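Side-chain contact in neisseria adhesin A (Neisseria meningitidis, PDB 4CJD), which probably mediates adhesion to human epithelial cells and bacterial uptake by them, as a trimeric autotransporter on the meningococcal surface: residues 12-17 / 42-47. Numbering follows the deposited sequence.
Sequences IAKAAL and GQPKGR. Unlike the reference sequence in segment 42-47: Gln-43 (reference Lys), Pro-44 (reference Ile), Lys-45 (reference Thr), Gly-46 (reference Arg), Arg-47 (reference Lys).
Between segments 12-17 and 42-47, which lie on helix 9-28 and at the start of strand 43-48, the backbones come nearest at Lys-14 and Pro-44, whose CA atoms are 6.5 Å apart. Lys-14 carries the whole helical side of the contact. With chi1 at -74° its side chain leaves the helix toward the strand, and the extended remainder passes the proline ring and runs on to the amide of Gln-43. On the way Lys-14 CD lies 3.9 Å from Pro-44 CD, and the same Pro-44 CD is 4.0 Å from Lys-14 CB. At the far end Lys-14 NZ donates a hydrogen bond of 2.7 Å to Gln-43 OE1, arriving in the carbonyl plane on a lone pair with a C=O...N angle of 137°. The contact belongs to the head domain, where strands 35-40 and 43-48 form an antiparallel hairpin beside the N-terminal helix of the same chain. The inner side of that helix packs on the other two subunits, with Ala-13 meeting its counterpart in the second subunit and Ala-16 its counterpart in the third. Gln-43 starts out away from the helix; a bend at chi2 (-42°) folds the chain back and brings the amide over to the lysine, and the rotation at chi3 then presents OE1. Lys-14 NZ also forms a salt bridge with Asp-10, one helical turn earlier.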
ATOM      1  N   ILE A  12      14.485  33.418 -39.692  1.00 34.55           N
ATOM      2  CA  ILE A  12      13.299  32.856 -39.047  1.00 30.30           C
ATOM      3  C   ILE A  12      13.263  31.350 -39.243  1.00 28.91           C
ATOM      4  O   ILE A  12      13.085  30.581 -38.287  1.00 27.34           O
ATOM      5  CB  ILE A  12      11.991  33.507 -39.607  1.00 35.36           C
ATOM      6  CG1 ILE A  12      11.946  34.992 -39.224  1.00 34.12           C
ATOM      7  CG2 ILE A  12      10.757  32.757 -39.092  1.00 29.44           C
ATOM      8  CD1 ILE A  12      10.781  35.804 -39.845  1.00 34.64           C
ATOM      9  N   ALA A  13      13.446  30.928 -40.489  1.00 29.59           N
ATOM     10  CA  ALA A  13      13.423  29.514 -40.842  1.00 35.40           C
ATOM     11  C   ALA A  13      14.467  28.734 -40.045  1.00 27.59           C
ATOM     12  O   ALA A  13      14.192  27.649 -39.553  1.00 26.16           O
ATOM     13  CB  ALA A  13      13.651  29.338 -42.334  1.00 29.82           C
ATOM     14  N   LYS A  14      15.669  29.297 -39.931  1.00 37.29           N
ATOM     15  CA  LYS A  14      16.770  28.610 -39.235  1.00 27.85           C
ATOM     16  C   LYS A  14      16.523  28.556 -37.745  1.00 26.50           C
ATOM     17  O   LYS A  14      16.829  27.568 -37.087  1.00 25.31           O
ATOM     18  CB  LYS A  14      18.101  29.309 -39.553  1.00 32.49           C
ATOM     19  CG  LYS A  14      18.580  29.000 -40.970  1.00 30.66           C
ATOM     20  CD  LYS A  14      19.666  29.951 -41.455  1.00 37.58           C
ATOM     21  CE  LYS A  14      20.468  29.307 -42.577  1.00 37.67           C
ATOM     22  NZ  LYS A  14      21.325  30.325 -43.285  1.00 38.65           N
ATOM     23  N   ALA A  15      15.934  29.619 -37.210  1.00 29.87           N
ATOM     24  CA  ALA A  15      15.610  29.638 -35.796  1.00 29.22           C
ATOM     25  C   ALA A  15      14.502  28.626 -35.501  1.00 24.07           C
ATOM     26  O   ALA A  15      14.499  27.970 -34.464  1.00 22.82           O
ATOM     27  CB  ALA A  15      15.193  31.054 -35.360  1.00 32.39           C
ATOM     28  N   ALA A  16      13.552  28.501 -36.422  1.00 24.25           N
ATOM     29  CA  ALA A  16      12.506  27.479 -36.272  1.00 22.96           C
ATOM     30  C   ALA A  16      13.107  26.067 -36.333  1.00 22.09           C
ATOM     31  O   ALA A  16      12.815  25.199 -35.501  1.00 24.45           O
ATOM     32  CB  ALA A  16      11.417  27.673 -37.358  1.00 23.59           C
ATOM     33  N   LEU A  17      13.981  25.832 -37.298  1.00 23.61           N
ATOM     34  CA  LEU A  17      14.592  24.505 -37.405  1.00 22.27           C
ATOM     35  C   LEU A  17      15.367  24.150 -36.143  1.00 22.22           C
ATOM     36  O   LEU A  17      15.197  23.056 -35.577  1.00 20.33           O
ATOM     37  CB  LEU A  17      15.496  24.421 -38.618  1.00 25.09           C
ATOM     38  CG  LEU A  17      15.841  22.993 -39.039  1.00 25.79           C
ATOM     39  CD1 LEU A  17      14.524  22.261 -39.354  1.00 23.78           C
ATOM     40  CD2 LEU A  17      16.764  23.071 -40.262  1.00 30.38           C
ATOM     41  N   GLY A  42      22.669  34.525 -36.105  1.00 52.83           N
ATOM     42  CA  GLY A  42      21.544  34.087 -36.913  1.00 47.00           C
ATOM     43  C   GLY A  42      21.759  32.795 -37.692  1.00 47.77           C
ATOM     44  O   GLY A  42      20.924  32.419 -38.546  1.00 43.58           O
ATOM     45  N   GLN A  43      22.879  32.114 -37.421  1.00 46.30           N
ATOM     46  CA  GLN A  43      23.157  30.824 -38.044  1.00 43.04           C
ATOM     47  C   GLN A  43      23.043  29.708 -36.998  1.00 40.47           C
ATOM     48  O   GLN A  43      23.387  29.903 -35.831  1.00 43.91           O
ATOM     49  CB  GLN A  43      24.550  30.810 -38.700  1.00 46.41           C
ATOM     50  CG  GLN A  43      24.735  31.807 -39.868  1.00 51.05           C
ATOM     51  CD  GLN A  43      23.525  31.854 -40.786  1.00 53.00           C
ATOM     52  OE1 GLN A  43      23.191  30.877 -41.471  1.00 47.37           O
ATOM     53  NE2 GLN A  43      22.839  32.988 -40.777  1.00 58.92           N
ATOM     54  N   PRO A  44      22.552  28.534 -37.412  1.00 36.95           N
ATOM     55  CA  PRO A  44      22.580  27.362 -36.527  1.00 37.85           C
ATOM     56  C   PRO A  44      24.013  26.895 -36.264  1.00 41.46           C
ATOM     57  O   PRO A  44      24.838  26.871 -37.174  1.00 42.69           O
ATOM     58  CB  PRO A  44      21.794  26.306 -37.307  1.00 34.70           C
ATOM     59  CG  PRO A  44      21.729  26.796 -38.701  1.00 38.06           C
ATOM     60  CD  PRO A  44      21.839  28.271 -38.673  1.00 38.68           C
ATOM     61  N   LYS A  45      24.304  26.545 -35.019  1.00 42.17           N
ATOM     62  CA  LYS A  45      25.636  26.119 -34.628  1.00 38.34           C
ATOM     63  C   LYS A  45      25.510  24.881 -33.769  1.00 35.14           C
ATOM     64  O   LYS A  45      24.745  24.869 -32.795  1.00 31.31           O
ATOM     65  CB  LYS A  45      26.370  27.224 -33.866  1.00 40.16           C
ATOM     66  CG  LYS A  45      27.821  26.903 -33.523  1.00 46.81           C
ATOM     67  CD  LYS A  45      28.667  26.703 -34.770  1.00 57.90           C
ATOM     68  CE  LYS A  45      30.164  26.745 -34.454  1.00 66.16           C
ATOM     69  NZ  LYS A  45      30.588  25.542 -33.679  1.00 69.15           N
ATOM     70  N   GLY A  46      26.249  23.835 -34.135  1.00 32.90           N
ATOM     71  CA  GLY A  46      26.199  22.593 -33.391  1.00 32.75           C
ATOM     72  C   GLY A  46      27.436  22.400 -32.543  1.00 29.89           C
ATOM     73  O   GLY A  46      28.488  22.901 -32.875  1.00 29.07           O
ATOM     74  N   ARG A  47      27.297  21.687 -31.422  1.00 31.91           N
ATOM     75  CA  ARG A  47      28.453  21.250 -30.652  1.00 28.78           C
ATOM     76  C   ARG A  47      28.099  19.899 -29.997  1.00 28.26           C
ATOM     77  O   ARG A  47      26.929  19.576 -29.853  1.00 22.09           O
ATOM     78  CB  ARG A  47      28.836  22.303 -29.602  1.00 29.00           C
ATOM     79  CG  ARG A  47      27.808  22.378 -28.491  1.00 31.28           C
ATOM     80  CD  ARG A  47      28.119  23.480 -27.468  1.00 31.38           C
ATOM     81  NE  ARG A  47      27.023  23.498 -26.504  1.00 34.54           N
ATOM     82  CZ  ARG A  47      26.914  22.644 -25.489  1.00 35.16           C
ATOM     83  NH1 ARG A  47      27.849  21.690 -25.294  1.00 29.44           N
ATOM     84  NH2 ARG A  47      25.862  22.741 -24.672  1.00 30.45           N
TER